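PDB 4EWF: beta-lactamase from Sphaerobacter thermophilus, which probably hydrolyses the amide bond of the beta-lactam ring to give substituted beta-amino acids, as a member of the class A beta-lactamase family. Local coordinates for residues 162-172 and 236-244; 200-211 and 224-233. One frame throughout, in Å; residues are numbered along the deposited sequence.

Contact 1. Residues 162-172 and 236-244; sequences ATPDDYALAVQ and TLVVAVFTE
Phe242 rises from strand 236-244 beneath the first turn of helix 164-172 and meets Tyr167 in an offset edge-to-face pair, the edge of the phenylalanine turned to the tyrosine face. The ring centroids lie 5.8 Å apart with the planes at 65°. Phe242 has CG beside its backbone N and anti to the carbonyl carbon (chi1 -69°), which carries the ring back along the strand; there Phe242 CE1 reaches Ala162 CB at 3.6 Å, while CD2 lies 4.0 Å from Pro164 CG. Two residues back, Ala240 brings only a methyl, and the helix comes close: Ala240 CB lies 3.5 Å from Pro164 O, the carbonyl that accepts the helical bond of Ala168 N. Val238 continues the row. Val238 CG1 sits 3.9 Å from Val171 CB as the two valines lie alongside, running opposite ways, and Val238 CG2 touches Gln172 CG at 4.1 Å. No hydrogen bond crosses the interface. The helix start is secured by its N-cap, Thr163, whose OG1 accepts from Asp166 N at 3.0 Å. Helix 164-172 runs at 149° to strand 236-244 over an apolar sheet face, part of one helical layer on the central sheet of the alpha/beta/alpha sandwich of class A beta-lactamases.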
# COMPACT_ATOMS: atom_id res chain seq x y z
N ALA A 162 9.20 -3.60 -5.48
CA ALA A 162 8.96 -2.29 -4.90
C ALA A 162 10.20 -1.82 -4.15
O ALA A 162 11.02 -2.63 -3.74
CB ALA A 162 7.80 -2.37 -3.92
N THR A 163 10.30 -0.51 -3.94
CA THR A 163 11.22 -0.01 -2.91
C THR A 163 10.43 0.88 -1.99
O THR A 163 9.44 1.48 -2.40
CB THR A 163 12.42 0.80 -3.48
OG1 THR A 163 11.94 2.04 -4.02
CG2 THR A 163 13.14 0.02 -4.57
N PRO A 164 10.85 0.98 -0.72
CA PRO A 164 10.17 1.90 0.20
C PRO A 164 10.19 3.34 -0.36
O PRO A 164 9.15 4.01 -0.32
CB PRO A 164 10.99 1.78 1.50
CG PRO A 164 11.70 0.43 1.40
CD PRO A 164 11.99 0.27 -0.09
N ASP A 165 11.33 3.78 -0.89
CA ASP A 165 11.42 5.12 -1.49
C ASP A 165 10.33 5.36 -2.54
O ASP A 165 9.67 6.41 -2.54
CB ASP A 165 12.77 5.33 -2.20
CG ASP A 165 13.91 5.64 -1.23
OD1 ASP A 165 13.65 5.87 -0.03
OD2 ASP A 165 15.07 5.65 -1.69
N ASP A 166 10.17 4.40 -3.45
CA ASP A 166 9.19 4.53 -4.52
C ASP A 166 7.76 4.62 -3.97
O ASP A 166 6.95 5.41 -4.46
CB ASP A 166 9.28 3.35 -5.49
CG ASP A 166 10.45 3.47 -6.46
OD1 ASP A 166 11.25 4.44 -6.33
OD2 ASP A 166 10.60 2.58 -7.34
N TYR A 167 7.44 3.79 -2.99
CA TYR A 167 6.08 3.77 -2.47
C TYR A 167 5.75 4.98 -1.60
O TYR A 167 4.60 5.40 -1.51
CB TYR A 167 5.73 2.41 -1.82
CG TYR A 167 5.26 1.49 -2.92
CD1 TYR A 167 3.91 1.31 -3.15
CD2 TYR A 167 6.17 0.90 -3.81
CE1 TYR A 167 3.45 0.52 -4.19
CE2 TYR A 167 5.72 0.11 -4.87
CZ TYR A 167 4.35 -0.07 -5.05
OH TYR A 167 3.86 -0.85 -6.08
N ALA A 168 6.78 5.59 -1.01
CA ALA A 168 6.57 6.85 -0.32
C ALA A 168 6.23 7.95 -1.36
O ALA A 168 5.33 8.75 -1.13
CB ALA A 168 7.79 7.23 0.53
N LEU A 169 6.92 7.95 -2.50
CA LEU A 169 6.57 8.92 -3.55
C LEU A 169 5.12 8.75 -3.96
O LEU A 169 4.42 9.74 -4.22
CB LEU A 169 7.46 8.76 -4.79
CG LEU A 169 8.95 9.01 -4.62
CD1 LEU A 169 9.70 8.63 -5.90
CD2 LEU A 169 9.20 10.49 -4.23
N ALA A 170 4.66 7.51 -4.05
CA ALA A 170 3.29 7.24 -4.49
C ALA A 170 2.29 7.87 -3.54
O ALA A 170 1.33 8.52 -3.97
CB ALA A 170 3.05 5.73 -4.61
N VAL A 171 2.48 7.65 -2.24
CA VAL A 171 1.58 8.22 -1.25
C VAL A 171 1.66 9.75 -1.27
O VAL A 171 0.65 10.43 -1.16
CB VAL A 171 1.88 7.70 0.18
CG1 VAL A 171 1.00 8.39 1.22
CG2 VAL A 171 1.72 6.18 0.25
N GLN A 172 2.87 10.29 -1.41
CA GLN A 172 2.99 11.75 -1.45
C GLN A 172 2.24 12.33 -2.63
O GLN A 172 1.62 13.40 -2.52
CB GLN A 172 4.46 12.20 -1.49
CG GLN A 172 5.20 11.99 -0.19
CD GLN A 172 6.67 12.38 -0.31
OE1 GLN A 172 7.41 11.81 -1.10
NE2 GLN A 172 7.07 13.37 0.46
N THR A 236 0.70 15.39 8.49
CA THR A 236 0.58 14.03 7.95
C THR A 236 1.92 13.30 7.89
O THR A 236 2.92 13.84 7.43
CB THR A 236 -0.04 14.04 6.53
OG1 THR A 236 -1.37 14.55 6.61
CG2 THR A 236 -0.08 12.63 5.94
N LEU A 237 1.91 12.05 8.35
CA LEU A 237 3.07 11.19 8.29
C LEU A 237 2.94 10.22 7.10
O LEU A 237 1.93 9.53 6.97
CB LEU A 237 3.16 10.37 9.58
CG LEU A 237 4.41 9.50 9.71
CD1 LEU A 237 5.59 10.41 10.03
CD2 LEU A 237 4.22 8.46 10.79
N VAL A 238 3.95 10.16 6.24
CA VAL A 238 3.94 9.14 5.18
C VAL A 238 4.78 7.95 5.60
O VAL A 238 5.91 8.11 6.04
CB VAL A 238 4.46 9.70 3.84
CG1 VAL A 238 4.57 8.60 2.80
CG2 VAL A 238 3.56 10.83 3.34
N VAL A 239 4.23 6.74 5.45
CA VAL A 239 4.90 5.54 5.92
C VAL A 239 4.91 4.42 4.86
O VAL A 239 3.87 3.93 4.45
CB VAL A 239 4.22 5.00 7.20
CG1 VAL A 239 4.87 3.67 7.64
CG2 VAL A 239 4.28 6.06 8.30
N ALA A 240 6.10 4.03 4.43
CA ALA A 240 6.23 2.89 3.53
C ALA A 240 7.22 1.89 4.14
O ALA A 240 8.42 2.13 4.19
CB ALA A 240 6.70 3.35 2.14
N VAL A 241 6.70 0.79 4.67
CA VAL A 241 7.55 -0.21 5.31
C VAL A 241 7.36 -1.56 4.64
O VAL A 241 6.24 -2.02 4.47
CB VAL A 241 7.23 -0.33 6.81
CG1 VAL A 241 8.08 -1.42 7.46
CG2 VAL A 241 7.47 1.02 7.48
N PHE A 242 8.48 -2.15 4.22
CA PHE A 242 8.50 -3.49 3.65
C PHE A 242 9.29 -4.40 4.56
O PHE A 242 10.34 -3.99 5.08
CB PHE A 242 9.11 -3.45 2.24
CG PHE A 242 8.23 -2.74 1.25
CD1 PHE A 242 7.48 -3.46 0.33
CD2 PHE A 242 8.09 -1.36 1.28
CE1 PHE A 242 6.64 -2.81 -0.58
CE2 PHE A 242 7.25 -0.69 0.38
CZ PHE A 242 6.51 -1.43 -0.56
N THR A 243 8.81 -5.62 4.79
CA THR A 243 9.60 -6.55 5.59
C THR A 243 9.66 -7.91 4.92
O THR A 243 8.71 -8.35 4.27
CB THR A 243 9.10 -6.72 7.06
OG1 THR A 243 8.02 -7.67 7.11
CG2 THR A 243 8.66 -5.39 7.69
N GLU A 244 10.78 -8.58 5.12
CA GLU A 244 11.06 -9.81 4.41
C GLU A 244 11.76 -10.78 5.35
O GLU A 244 12.72 -10.41 6.05
CB GLU A 244 11.94 -9.42 3.22
CG GLU A 244 12.67 -10.48 2.50
CD GLU A 244 13.53 -9.87 1.40
OE1 GLU A 244 12.98 -9.13 0.56
OE2 GLU A 244 14.76 -10.09 1.40

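Contact 2. Residues 200-211 and 224-233; sequences RIGRYVPEGEGI and VNDVGFITTP
Arg200 stretches along the strand from Asp226 to Val224. Arg200 CB starts 3.2 Å from Asp226 OD2. With CG beside the backbone N (chi1 -52°) and the chain extended from there to NE, CD passes Asn225 O, and CD, NE and CZ run by Val224 CG1, which Arg200 CZ approaches to 3.6 Å. At the tip, Arg200 NH1 donates to Asn225 O at 2.9 Å; the oxygen lies in the guanidinium plane, though the N-H...O angle is a bent 146°. Val224 CG1 sits over one face of the group, toward its rim, 3.5 Å above the plane. Outside the pair, NE forms a salt bridge with Glu253 and NH2 bonds Ser219, so bonds on all three nitrogens fix the rotation of the guanidinium.

Asp226 OD2 accepts from Ile201 N at 2.9 Å through its anti lone pair and accepts a hydrogen bond from a water that itself accepts from Arg200 N and Gly202 N. Its other oxygen, OD1, is held by Ser215. Ile201 CD1 rests on the backbone at Gly228, and Ile230 CD1 meets Val205 CG2 tip to tip at 3.5 Å. Farther along, Ile211 CA makes a CA-H...O contact with Thr231 O. A buried carboxylate, binding one amide of a type I turn directly and two through a water, here fastens the loop before strand 212-220 to the antiparallel sheet of the beta-lactamase fold, with Arg200 bridging to helix 249-266.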
# COMPACT_ATOMS: atom_id res chain seq x y z
N ARG A 200 -1.08 -3.05 11.29
CA ARG A 200 0.25 -2.61 10.87
C ARG A 200 0.40 -1.10 11.05
O ARG A 200 0.51 -0.62 12.18
CB ARG A 200 0.56 -3.10 9.44
CG ARG A 200 0.31 -4.62 9.30
CD ARG A 200 0.58 -5.19 7.91
NE ARG A 200 0.04 -6.55 7.81
CZ ARG A 200 0.12 -7.33 6.74
NH1 ARG A 200 0.75 -6.90 5.64
NH2 ARG A 200 -0.42 -8.54 6.77
N ILE A 201 0.37 -0.33 9.96
CA ILE A 201 0.42 1.12 10.10
C ILE A 201 -0.69 1.58 11.04
O ILE A 201 -0.51 2.48 11.87
CB ILE A 201 0.30 1.83 8.73
CG1 ILE A 201 1.60 1.69 7.95
CG2 ILE A 201 -0.09 3.30 8.91
CD1 ILE A 201 1.51 2.08 6.49
N GLY A 202 -1.85 0.95 10.94
CA GLY A 202 -2.99 1.42 11.70
C GLY A 202 -2.97 1.15 13.19
O GLY A 202 -3.79 1.67 13.95
N ARG A 203 -2.03 0.34 13.65
CA ARG A 203 -2.14 -0.19 15.00
C ARG A 203 -2.12 0.87 16.10
O ARG A 203 -2.95 0.85 17.03
CB ARG A 203 -1.08 -1.24 15.27
CG ARG A 203 -1.27 -1.85 16.64
CD ARG A 203 -0.39 -3.06 16.82
NE ARG A 203 -0.24 -3.37 18.24
CZ ARG A 203 0.46 -4.39 18.70
NH1 ARG A 203 0.55 -4.60 20.01
NH2 ARG A 203 1.07 -5.21 17.83
N TYR A 204 -1.20 1.81 16.01
CA TYR A 204 -1.08 2.79 17.07
C TYR A 204 -1.57 4.17 16.63
O TYR A 204 -1.12 5.20 17.14
CB TYR A 204 0.36 2.83 17.58
CG TYR A 204 0.79 1.53 18.23
CD1 TYR A 204 0.35 1.19 19.50
CD2 TYR A 204 1.64 0.64 17.57
CE1 TYR A 204 0.73 0.00 20.09
CE2 TYR A 204 2.02 -0.54 18.16
CZ TYR A 204 1.57 -0.85 19.42
OH TYR A 204 1.96 -2.03 20.00
N VAL A 205 -2.47 4.21 15.65
CA VAL A 205 -3.10 5.47 15.31
C VAL A 205 -4.12 5.77 16.40
O VAL A 205 -4.99 4.95 16.67
CB VAL A 205 -3.81 5.45 13.95
CG1 VAL A 205 -4.52 6.78 13.72
CG2 VAL A 205 -2.82 5.18 12.84
N PRO A 206 -4.00 6.94 17.03
CA PRO A 206 -4.86 7.33 18.15
C PRO A 206 -6.28 7.62 17.67
O PRO A 206 -6.48 8.04 16.53
CB PRO A 206 -4.21 8.61 18.66
CG PRO A 206 -3.61 9.22 17.42
CD PRO A 206 -3.15 8.04 16.57
N GLU A 207 -7.25 7.38 18.54
CA GLU A 207 -8.63 7.75 18.26
C GLU A 207 -8.80 9.23 18.60
O GLU A 207 -8.21 9.72 19.57
CB GLU A 207 -9.60 6.89 19.07
CG GLU A 207 -9.39 5.39 18.92
CD GLU A 207 -9.63 4.88 17.50
OE1 GLU A 207 -10.60 4.11 17.31
OE2 GLU A 207 -8.86 5.23 16.59
N GLY A 208 -9.58 9.93 17.79
CA GLY A 208 -9.79 11.35 18.00
C GLY A 208 -10.34 12.06 16.79
O GLY A 208 -10.36 11.51 15.68
N GLU A 209 -10.79 13.29 17.00
CA GLU A 209 -11.36 14.11 15.94
C GLU A 209 -10.27 14.64 15.03
O GLU A 209 -9.19 15.00 15.50
CB GLU A 209 -12.13 15.29 16.55
CG GLU A 209 -13.16 14.89 17.58
CD GLU A 209 -14.40 14.27 16.97
OE1 GLU A 209 -15.50 14.82 17.20
OE2 GLU A 209 -14.28 13.24 16.27
N GLY A 210 -10.54 14.68 13.73
CA GLY A 210 -9.59 15.21 12.76
C GLY A 210 -8.40 14.29 12.53
O GLY A 210 -7.41 14.69 11.90
N ILE A 211 -8.48 13.07 13.05
CA ILE A 211 -7.46 12.05 12.81
C ILE A 211 -7.95 11.02 11.79
O ILE A 211 -9.07 10.50 11.90
CB ILE A 211 -7.07 11.33 14.12
CG1 ILE A 211 -6.33 12.30 15.03
CG2 ILE A 211 -6.21 10.10 13.83
CD1 ILE A 211 -6.51 12.01 16.49
N VAL A 224 5.82 -9.20 4.66
CA VAL A 224 4.80 -8.39 5.32
C VAL A 224 5.07 -6.90 5.09
O VAL A 224 6.10 -6.36 5.55
CB VAL A 224 4.71 -8.72 6.84
CG1 VAL A 224 3.59 -7.91 7.53
CG2 VAL A 224 4.49 -10.23 7.04
N ASN A 225 4.18 -6.24 4.34
CA ASN A 225 4.36 -4.83 3.97
C ASN A 225 3.13 -4.02 4.35
O ASN A 225 2.03 -4.57 4.48
CB ASN A 225 4.58 -4.66 2.45
CG ASN A 225 5.59 -5.63 1.86
OD1 ASN A 225 6.58 -5.98 2.49
ND2 ASN A 225 5.35 -6.04 0.61
N ASP A 226 3.31 -2.70 4.50
CA ASP A 226 2.19 -1.76 4.61
C ASP A 226 2.64 -0.38 4.12
O ASP A 226 3.73 0.08 4.46
CB ASP A 226 1.64 -1.71 6.04
CG ASP A 226 0.18 -1.25 6.11
OD1 ASP A 226 -0.48 -1.14 5.05
OD2 ASP A 226 -0.32 -0.99 7.23
N VAL A 227 1.83 0.25 3.30
CA VAL A 227 2.19 1.54 2.71
C VAL A 227 1.02 2.48 2.88
O VAL A 227 -0.08 2.18 2.45
CB VAL A 227 2.47 1.40 1.19
CG1 VAL A 227 2.59 2.80 0.54
CG2 VAL A 227 3.72 0.56 0.94
N GLY A 228 1.24 3.62 3.53
CA GLY A 228 0.11 4.52 3.73
C GLY A 228 0.43 5.84 4.39
O GLY A 228 1.56 6.33 4.34
N PHE A 229 -0.59 6.43 5.03
CA PHE A 229 -0.43 7.74 5.63
C PHE A 229 -1.21 7.82 6.93
O PHE A 229 -2.19 7.11 7.13
CB PHE A 229 -0.94 8.82 4.67
CG PHE A 229 -2.42 8.76 4.46
CD1 PHE A 229 -3.27 9.55 5.22
CD2 PHE A 229 -2.96 7.89 3.52
CE1 PHE A 229 -4.64 9.50 5.04
CE2 PHE A 229 -4.34 7.84 3.33
CZ PHE A 229 -5.18 8.63 4.09
N ILE A 230 -0.77 8.72 7.79
CA ILE A 230 -1.53 9.06 8.98
C ILE A 230 -1.63 10.58 9.07
O ILE A 230 -0.62 11.29 9.03
CB ILE A 230 -0.88 8.50 10.26
CG1 ILE A 230 -0.84 6.97 10.20
CG2 ILE A 230 -1.64 8.96 11.49
CD1 ILE A 230 0.09 6.37 11.20
N THR A 231 -2.86 11.08 9.20
CA THR A 231 -3.10 12.51 9.24
C THR A 231 -3.72 12.91 10.58
O THR A 231 -4.70 12.31 11.01
CB THR A 231 -4.05 12.95 8.10
OG1 THR A 231 -3.38 12.82 6.85
CG2 THR A 231 -4.47 14.40 8.28
N THR A 232 -3.11 13.89 11.24
CA THR A 232 -3.73 14.52 12.41
C THR A 232 -3.81 16.03 12.14
O THR A 232 -3.26 16.51 11.15
CB THR A 232 -2.91 14.29 13.70
OG1 THR A 232 -1.85 15.25 13.78
CG2 THR A 232 -2.33 12.89 13.73
N PRO A 233 -4.50 16.78 13.02
CA PRO A 233 -4.56 18.24 12.81
C PRO A 233 -3.17 18.89 12.76
O PRO A 233 -3.00 19.97 12.20
CB PRO A 233 -5.35 18.73 14.03
CG PRO A 233 -5.33 17.60 15.02
CD PRO A 233 -5.25 16.35 14.21
O HOH W 1 -2.50 -1.52 9.28

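Contacts 1 and 2, with centres about 14 Å apart, meet through adjacent antiparallel strands of the five-stranded sheet, 235-244 and 223-232, which follow each other in the chain. Along the sequence the order is 162-172, 200-211, 224-233, 236-244, so contact 2 falls wholly between the two halves of contact 1. Helix 164-175 lies on one face of the sheet; the loop 200-211 lies on the other, where helix 249-266 also packs. The strands join the two directly: Thr236 OG1 and Thr231 OG1 are 2.7 Å apart, a probable hydrogen bond, and Phe242 packs on Asn225. Together the contacts place a helix on one face of the sheet and a loop on the other, as in a sandwich.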